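Local coordinates for K Homology domain-containing protein (Pyrococcus horikoshii, PDB 2E3U) that probably binds RNA through two KH domains and is the archaeal Dim2p, a factor in the processing of pre-ribosomal RNA, at residues T65-D70 with V76-T81; R102-E107 with E117-I122. One frame throughout, in Å; residues are numbered along the deposited sequence.

Interaction 1 comes first along the chain and is complete before interaction 2 begins. It pairs strands 65-69 and 75-80, a beta hairpin in the three-stranded antiparallel sheet of the first KH domain. Helix 87-101 packs on that sheet and then runs into residues 102-107, which meet strand 118-123, an outer strand of the second three-stranded sheet, in interaction 2. One contact therefore lies within a KH domain, whereas the other lies near the middle of the chain, where the two KH units meet. The centres of interactions 1 and 2 are about 18 Å apart. The nearest atoms of interactions 1 and 2 are about 10 Å apart, so the two do not touch; helix 87-101 connects them.

Interaction 1 of 2, residues T65-D70 with V76-T81; sequences TKITID and VWITST
Lys66 and Thr79 face each other as an antiparallel hydrogen-bonded pair, Lys66 N donating to Thr79 O at 2.8 Å and Thr79 N returning a nearly straight bond (177°) to Lys66 O. Two residues away along each strand, past the non-hydrogen-bonded pair Ile67-Ile78, Thr68 and Trp77 form a second such pair of hydrogen bonds. Above the strands, on the side of these four residues, one water donates to Lys66 O and Trp77 O and also hydrogen-bonds both threonine hydroxyls, lying 2.6 Å from Thr79 OG1. With chi1 at 53°, that hydroxyl sits between its own N and carbonyl carbon, and the aliphatic part of Lys66 runs alongside it, Lys66 CB 3.5 Å from Thr79 OG1. Trp77 turns a ring edge to its neighbour strand: Thr68 O lies in the ring plane, 3.5 Å from Trp77 CE3, and Asp70 CB meets CZ3. Tyr37 adds an edge-to-face ring contact. On the other face Ile67 CG2, anti to the backbone N, reaches Val76 CG1 at 3.6 Å, and Ile69 CG1 lies alongside the same methyl. Helices 42-49, 54-63 and 87-101 cover this apolar face; such packing on an all-antiparallel 1-3-2 sheet marks a type I KH fold.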
ATOM      1  N   THR A  65      -9.343   1.896 -16.937  1.00 22.84           N
ATOM      2  CA  THR A  65     -10.027   2.989 -16.273  1.00 21.91           C
ATOM      3  C   THR A  65      -9.396   4.313 -16.679  1.00 21.33           C
ATOM      4  O   THR A  65      -8.328   4.370 -17.304  1.00 21.41           O
ATOM      5  CB  THR A  65      -9.947   2.847 -14.734  1.00 21.61           C
ATOM      6  OG1 THR A  65      -8.563   2.822 -14.327  1.00 22.07           O
ATOM      7  CG2 THR A  65     -10.732   1.578 -14.253  1.00 18.22           C
ATOM      8  N   LYS A  66     -10.053   5.385 -16.311  1.00 20.89           N
ATOM      9  CA  LYS A  66      -9.523   6.708 -16.571  1.00 20.38           C
ATOM     10  C   LYS A  66      -9.199   7.214 -15.189  1.00 20.15           C
ATOM     11  O   LYS A  66     -10.028   7.139 -14.293  1.00 20.24           O
ATOM     12  CB  LYS A  66     -10.570   7.584 -17.281  1.00 21.11           C
ATOM     13  CG  LYS A  66     -10.215   9.072 -17.370  1.00 22.60           C
ATOM     14  CD  LYS A  66     -11.452   9.934 -17.602  1.00 28.15           C
ATOM     15  CE  LYS A  66     -12.229   9.551 -18.873  1.00 29.53           C
ATOM     16  NZ  LYS A  66     -11.432   9.818 -20.113  1.00 30.65           N
ATOM     17  N   ILE A  67      -7.979   7.703 -15.024  1.00 20.48           N
ATOM     18  CA  ILE A  67      -7.523   8.366 -13.808  1.00 21.51           C
ATOM     19  C   ILE A  67      -7.395   9.862 -14.061  1.00 21.97           C
ATOM     20  O   ILE A  67      -6.773  10.287 -15.038  1.00 22.14           O
ATOM     21  CB  ILE A  67      -6.188   7.695 -13.329  1.00 22.18           C
ATOM     22  CG1 ILE A  67      -6.544   6.248 -12.892  1.00 21.67           C
ATOM     23  CG2 ILE A  67      -5.506   8.510 -12.239  1.00 19.53           C
ATOM     24  CD1 ILE A  67      -5.421   5.286 -12.917  1.00 23.39           C
ATOM     25  N   THR A  68      -8.031  10.666 -13.218  1.00 21.86           N
ATOM     26  CA  THR A  68      -7.946  12.104 -13.376  1.00 21.84           C
ATOM     27  C   THR A  68      -7.286  12.658 -12.133  1.00 23.02           C
ATOM     28  O   THR A  68      -7.752  12.405 -11.032  1.00 24.10           O
ATOM     29  CB  THR A  68      -9.336  12.753 -13.580  1.00 20.92           C
ATOM     30  OG1 THR A  68      -9.995  12.123 -14.683  1.00 19.62           O
ATOM     31  CG2 THR A  68      -9.195  14.274 -13.867  1.00 19.25           C
ATOM     32  N   ILE A  69      -6.201  13.412 -12.302  1.00 24.14           N
ATOM     33  CA  ILE A  69      -5.459  13.918 -11.151  1.00 24.22           C
ATOM     34  C   ILE A  69      -5.542  15.445 -11.030  1.00 25.44           C
ATOM     35  O   ILE A  69      -5.350  16.166 -12.006  1.00 26.16           O
ATOM     36  CB  ILE A  69      -4.004  13.466 -11.176  1.00 24.06           C
ATOM     37  CG1 ILE A  69      -3.918  11.941 -11.369  1.00 22.04           C
ATOM     38  CG2 ILE A  69      -3.274  13.912  -9.861  1.00 23.69           C
ATOM     39  CD1 ILE A  69      -2.537  11.437 -11.630  1.00 22.17           C
ATOM     40  N   ASP A  70      -5.852  15.938  -9.835  1.00 25.84           N
ATOM     41  CA  ASP A  70      -5.636  17.358  -9.539  1.00 27.36           C
ATOM     42  C   ASP A  70      -4.219  17.488  -8.928  1.00 27.27           C
ATOM     43  O   ASP A  70      -3.964  16.993  -7.833  1.00 27.08           O
ATOM     44  CB  ASP A  70      -6.701  17.811  -8.552  1.00 27.02           C
ATOM     45  CG  ASP A  70      -6.858  19.300  -8.481  1.00 30.16           C
ATOM     46  OD1 ASP A  70      -8.030  19.724  -8.307  1.00 32.85           O
ATOM     47  OD2 ASP A  70      -5.851  20.051  -8.559  1.00 32.93           O
ATOM     48  N   VAL A  76      -7.727  12.552  -6.585  1.00 17.55           N
ATOM     49  CA  VAL A  76      -7.742  11.641  -7.736  1.00 14.59           C
ATOM     50  C   VAL A  76      -9.095  10.982  -7.917  1.00 14.79           C
ATOM     51  O   VAL A  76      -9.681  10.483  -6.961  1.00 13.46           O
ATOM     52  CB  VAL A  76      -6.634  10.537  -7.664  1.00 14.91           C
ATOM     53  CG1 VAL A  76      -6.505   9.777  -9.013  1.00  9.30           C
ATOM     54  CG2 VAL A  76      -5.252  11.135  -7.227  1.00 11.13           C
ATOM     55  N   TRP A  77      -9.572  11.007  -9.165  1.00 15.04           N
ATOM     56  CA  TRP A  77     -10.803  10.359  -9.592  1.00 16.31           C
ATOM     57  C   TRP A  77     -10.498   9.135 -10.471  1.00 16.84           C
ATOM     58  O   TRP A  77      -9.815   9.242 -11.478  1.00 18.10           O
ATOM     59  CB  TRP A  77     -11.697  11.362 -10.376  1.00 15.68           C
ATOM     60  CG  TRP A  77     -12.200  12.494  -9.555  1.00 16.96           C
ATOM     61  CD1 TRP A  77     -13.418  12.574  -8.959  1.00 16.20           C
ATOM     62  CD2 TRP A  77     -11.522  13.747  -9.250  1.00 16.61           C
ATOM     63  NE1 TRP A  77     -13.532  13.755  -8.282  1.00 15.18           N
ATOM     64  CE2 TRP A  77     -12.398  14.503  -8.453  1.00 14.79           C
ATOM     65  CE3 TRP A  77     -10.263  14.291  -9.581  1.00 16.57           C
ATOM     66  CZ2 TRP A  77     -12.065  15.788  -7.947  1.00 16.48           C
ATOM     67  CZ3 TRP A  77      -9.930  15.575  -9.094  1.00 16.43           C
ATOM     68  CH2 TRP A  77     -10.833  16.309  -8.287  1.00 16.02           C
ATOM     69  N   ILE A  78     -11.033   7.980 -10.097  1.00 17.86           N
ATOM     70  CA  ILE A  78     -10.901   6.784 -10.878  1.00 18.18           C
ATOM     71  C   ILE A  78     -12.251   6.468 -11.482  1.00 19.24           C
ATOM     72  O   ILE A  78     -13.205   6.174 -10.768  1.00 19.37           O
ATOM     73  CB  ILE A  78     -10.339   5.583 -10.060  1.00 18.10           C
ATOM     74  CG1 ILE A  78      -8.985   5.926  -9.419  1.00 18.26           C
ATOM     75  CG2 ILE A  78     -10.212   4.331 -10.966  1.00 16.06           C
ATOM     76  CD1 ILE A  78      -9.052   6.570  -7.979  1.00 16.72           C
ATOM     77  N   THR A  79     -12.337   6.546 -12.803  1.00 20.61           N
ATOM     78  CA  THR A  79     -13.616   6.381 -13.480  1.00 22.18           C
ATOM     79  C   THR A  79     -13.607   5.219 -14.476  1.00 22.35           C
ATOM     80  O   THR A  79     -12.591   4.916 -15.112  1.00 21.73           O
ATOM     81  CB  THR A  79     -14.127   7.703 -14.147  1.00 21.89           C
ATOM     82  OG1 THR A  79     -13.111   8.229 -14.994  1.00 27.86           O
ATOM     83  CG2 THR A  79     -14.419   8.769 -13.131  1.00 23.03           C
ATOM     84  N   SER A  80     -14.751   4.552 -14.605  1.00 22.45           N
ATOM     85  CA  SER A  80     -14.800   3.426 -15.511  1.00 23.24           C
ATOM     86  C   SER A  80     -14.993   3.966 -16.930  1.00 23.26           C
ATOM     87  O   SER A  80     -15.408   5.096 -17.095  1.00 23.07           O
ATOM     88  CB  SER A  80     -15.920   2.465 -15.104  1.00 22.63           C
ATOM     89  OG  SER A  80     -17.164   3.072 -15.307  1.00 21.53           O
ATOM     90  N   THR A  81     -14.647   3.158 -17.930  1.00 24.33           N
ATOM     91  CA  THR A  81     -14.852   3.465 -19.341  1.00 24.86           C
ATOM     92  C   THR A  81     -15.674   2.305 -19.964  1.00 25.79           C
ATOM     93  O   THR A  81     -16.051   1.348 -19.264  1.00 25.50           O
ATOM     94  CB  THR A  81     -13.514   3.602 -20.076  1.00 24.92           C
ATOM     95  OG1 THR A  81     -12.895   2.317 -20.175  1.00 25.96           O
ATOM     96  CG2 THR A  81     -12.564   4.543 -19.355  1.00 24.70           C
TER
HETATM   97  O   HOH W   1     -11.337   9.711 -13.773  1.00 28.74           O

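Interaction 2 of 2, residues R102-E107 with E117-I122; sequences RGFSPE and EYLEII
The junction between the two KH domains contains this contact, in which the segment leaving helix 87-101 lies against strand 118-123, an outer strand of the second KH sheet. A Schellman motif ends the helix: Phe104 N bonds to Ala99 O and Gly103 N to Ile100 O, with Gly103 as the C-prime residue at positive phi. The turn sends the chain on to Ser105, which N-caps helix 106-109, its OG accepting from Arg108 N. Across the junction the meeting is small, burying 126 Å² in all, and apolar, without a hydrogen bond between the two segments.

Phe104 leaves the backbone toward the strand, and its ring approaches Leu119 obliquely, with Phe104 CE1 4.4 Å from Leu119 CD1, a loose contact. More of the Phe104 surroundings come from the same sheet, with Ala170 and Ile172 of strand 168-173 and Ser161 and Ser163 of strand 161-165 touching its side chain. Arg102 is hydrogen-bonded to this sheet at two points, by its carbonyl O to Ser163 OG and by its NH1 to Thr168 OG1.

Between these polar ends, the bend at chi2 (-73°) sets CD of the arginine over Ile121, while chi3 (95°) steers only the head group on toward Thr168. The two side chains cross at about a right angle, and both branches of the isoleucine take part: Ile121 CG2 meets Arg102 CD at 3.8 Å, while Ile121 CD1 rests 3.7 Å from Arg102 CG.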
ATOM      1  N   ARG A 102       0.469   5.998  -0.379  1.00 18.69           N
ATOM      2  CA  ARG A 102       0.982   5.594   0.933  1.00 19.77           C
ATOM      3  C   ARG A 102       2.426   5.039   0.898  1.00 18.84           C
ATOM      4  O   ARG A 102       2.862   4.254   1.770  1.00 18.05           O
ATOM      5  CB  ARG A 102       0.012   4.586   1.562  1.00 20.40           C
ATOM      6  CG  ARG A 102      -1.314   5.198   1.977  1.00 24.86           C
ATOM      7  CD  ARG A 102      -1.113   6.071   3.220  1.00 31.07           C
ATOM      8  NE  ARG A 102      -0.905   7.480   2.935  1.00 30.51           N
ATOM      9  CZ  ARG A 102      -0.171   8.308   3.680  1.00 33.52           C
ATOM     10  NH1 ARG A 102       0.501   7.877   4.749  1.00 34.65           N
ATOM     11  NH2 ARG A 102      -0.081   9.581   3.329  1.00 32.89           N
ATOM     12  N   GLY A 103       3.142   5.385  -0.160  1.00 18.06           N
ATOM     13  CA  GLY A 103       4.559   5.097  -0.202  1.00 17.76           C
ATOM     14  C   GLY A 103       5.040   3.889  -0.976  1.00 17.77           C
ATOM     15  O   GLY A 103       6.251   3.710  -1.064  1.00 17.43           O
ATOM     16  N   PHE A 104       4.140   3.066  -1.538  1.00 17.06           N
ATOM     17  CA  PHE A 104       4.583   1.983  -2.444  1.00 17.72           C
ATOM     18  C   PHE A 104       5.053   2.573  -3.780  1.00 18.53           C
ATOM     19  O   PHE A 104       4.414   3.492  -4.307  1.00 19.12           O
ATOM     20  CB  PHE A 104       3.452   0.948  -2.712  1.00 16.24           C
ATOM     21  CG  PHE A 104       3.227  -0.041  -1.579  1.00 14.66           C
ATOM     22  CD1 PHE A 104       2.086   0.039  -0.779  1.00 12.53           C
ATOM     23  CD2 PHE A 104       4.146  -1.047  -1.317  1.00 13.61           C
ATOM     24  CE1 PHE A 104       1.842  -0.884   0.251  1.00 11.78           C
ATOM     25  CE2 PHE A 104       3.950  -1.950  -0.276  1.00 14.19           C
ATOM     26  CZ  PHE A 104       2.787  -1.873   0.523  1.00 12.70           C
ATOM     27  N   SER A 105       6.132   2.040  -4.351  1.00 18.93           N
ATOM     28  CA  SER A 105       6.455   2.341  -5.747  1.00 19.31           C
ATOM     29  C   SER A 105       5.322   1.812  -6.583  1.00 19.56           C
ATOM     30  O   SER A 105       4.579   0.934  -6.113  1.00 20.93           O
ATOM     31  CB  SER A 105       7.780   1.691  -6.200  1.00 19.60           C
ATOM     32  OG  SER A 105       7.608   0.289  -6.453  1.00 20.43           O
ATOM     33  N   PRO A 106       5.150   2.346  -7.816  1.00 19.74           N
ATOM     34  CA  PRO A 106       4.168   1.825  -8.765  1.00 19.48           C
ATOM     35  C   PRO A 106       4.318   0.342  -9.111  1.00 20.02           C
ATOM     36  O   PRO A 106       3.291  -0.375  -9.178  1.00 19.12           O
ATOM     37  CB  PRO A 106       4.392   2.697  -9.990  1.00 19.90           C
ATOM     38  CG  PRO A 106       4.848   4.021  -9.387  1.00 19.98           C
ATOM     39  CD  PRO A 106       5.815   3.554  -8.351  1.00 19.76           C
ATOM     40  N   GLU A 107       5.565  -0.108  -9.330  1.00 20.21           N
ATOM     41  CA  GLU A 107       5.870  -1.529  -9.586  1.00 20.46           C
ATOM     42  C   GLU A 107       5.334  -2.440  -8.478  1.00 19.24           C
ATOM     43  O   GLU A 107       4.815  -3.517  -8.757  1.00 18.94           O
ATOM     44  CB  GLU A 107       7.388  -1.766  -9.747  1.00 22.09           C
ATOM     45  CG  GLU A 107       8.059  -0.928 -10.885  1.00 26.51           C
ATOM     46  CD  GLU A 107       7.883  -1.534 -12.285  1.00 33.24           C
ATOM     47  OE1 GLU A 107       6.743  -1.972 -12.592  1.00 36.36           O
ATOM     48  OE2 GLU A 107       8.878  -1.560 -13.081  1.00 35.79           O
ATOM     49  N   GLU A 117      -5.729 -10.270  -3.986  1.00 27.27           N
ATOM     50  CA  GLU A 117      -4.795  -9.352  -3.320  1.00 27.63           C
ATOM     51  C   GLU A 117      -5.543  -8.086  -2.916  1.00 27.27           C
ATOM     52  O   GLU A 117      -6.356  -7.561  -3.692  1.00 27.65           O
ATOM     53  CB  GLU A 117      -3.596  -9.031  -4.211  1.00 27.46           C
ATOM     54  CG  GLU A 117      -2.281  -9.141  -3.503  1.00 29.87           C
ATOM     55  CD  GLU A 117      -1.623 -10.483  -3.639  1.00 30.44           C
ATOM     56  OE1 GLU A 117      -2.215 -11.459  -4.099  1.00 32.92           O
ATOM     57  OE2 GLU A 117      -0.467 -10.577  -3.260  1.00 35.33           O
ATOM     58  N   TYR A 118      -5.276  -7.622  -1.696  1.00 26.21           N
ATOM     59  CA  TYR A 118      -5.965  -6.478  -1.102  1.00 24.44           C
ATOM     60  C   TYR A 118      -4.943  -5.515  -0.517  1.00 23.76           C
ATOM     61  O   TYR A 118      -3.778  -5.870  -0.315  1.00 23.33           O
ATOM     62  CB  TYR A 118      -6.907  -6.931   0.024  1.00 24.61           C
ATOM     63  CG  TYR A 118      -8.031  -7.859  -0.421  1.00 25.45           C
ATOM     64  CD1 TYR A 118      -9.325  -7.381  -0.631  1.00 24.47           C
ATOM     65  CD2 TYR A 118      -7.790  -9.208  -0.640  1.00 25.68           C
ATOM     66  CE1 TYR A 118     -10.349  -8.240  -1.045  1.00 26.09           C
ATOM     67  CE2 TYR A 118      -8.804 -10.072  -1.058  1.00 26.38           C
ATOM     68  CZ  TYR A 118     -10.071  -9.579  -1.269  1.00 26.01           C
ATOM     69  OH  TYR A 118     -11.064 -10.460  -1.659  1.00 28.71           O
ATOM     70  N   LEU A 119      -5.416  -4.310  -0.241  1.00 22.05           N
ATOM     71  CA  LEU A 119      -4.635  -3.247   0.326  1.00 22.75           C
ATOM     72  C   LEU A 119      -5.220  -2.997   1.694  1.00 22.49           C
ATOM     73  O   LEU A 119      -6.428  -2.975   1.826  1.00 21.58           O
ATOM     74  CB  LEU A 119      -4.753  -1.970  -0.523  1.00 21.08           C
ATOM     75  CG  LEU A 119      -4.119  -0.731   0.061  1.00 21.91           C
ATOM     76  CD1 LEU A 119      -2.585  -0.861   0.299  1.00 19.13           C
ATOM     77  CD2 LEU A 119      -4.465   0.504  -0.835  1.00 21.42           C
ATOM     78  N   GLU A 120      -4.364  -2.820   2.697  1.00 23.25           N
ATOM     79  CA  GLU A 120      -4.806  -2.415   4.015  1.00 25.30           C
ATOM     80  C   GLU A 120      -3.913  -1.288   4.511  1.00 25.48           C
ATOM     81  O   GLU A 120      -2.711  -1.451   4.581  1.00 25.66           O
ATOM     82  CB  GLU A 120      -4.847  -3.600   5.021  1.00 24.92           C
ATOM     83  CG  GLU A 120      -4.912  -3.134   6.517  1.00 26.67           C
ATOM     84  CD  GLU A 120      -5.741  -4.010   7.455  1.00 27.97           C
ATOM     85  OE1 GLU A 120      -6.160  -3.502   8.524  1.00 35.18           O
ATOM     86  OE2 GLU A 120      -5.983  -5.202   7.170  1.00 31.59           O
ATOM     87  N   ILE A 121      -4.510  -0.147   4.835  1.00 26.72           N
ATOM     88  CA  ILE A 121      -3.781   0.987   5.422  1.00 28.00           C
ATOM     89  C   ILE A 121      -4.066   1.135   6.920  1.00 28.52           C
ATOM     90  O   ILE A 121      -5.209   1.243   7.353  1.00 27.82           O
ATOM     91  CB  ILE A 121      -4.130   2.348   4.777  1.00 27.83           C
ATOM     92  CG1 ILE A 121      -4.313   2.261   3.261  1.00 30.11           C
ATOM     93  CG2 ILE A 121      -3.108   3.424   5.172  1.00 28.92           C
ATOM     94  CD1 ILE A 121      -3.105   1.968   2.513  1.00 34.90           C
ATOM     95  N   ILE A 122      -2.992   1.177   7.696  1.00 29.71           N
ATOM     96  CA  ILE A 122      -3.057   1.285   9.143  1.00 30.39           C
ATOM     97  C   ILE A 122      -2.498   2.638   9.576  1.00 30.64           C
ATOM     98  O   ILE A 122      -1.385   2.994   9.200  1.00 30.06           O
ATOM     99  CB  ILE A 122      -2.212   0.141   9.807  1.00 30.45           C
ATOM    100  CG1 ILE A 122      -2.822  -1.236   9.518  1.00 31.91           C
ATOM    101  CG2 ILE A 122      -2.101   0.331  11.296  1.00 29.90           C
ATOM    102  CD1 ILE A 122      -4.335  -1.317   9.839  1.00 34.30           C
TER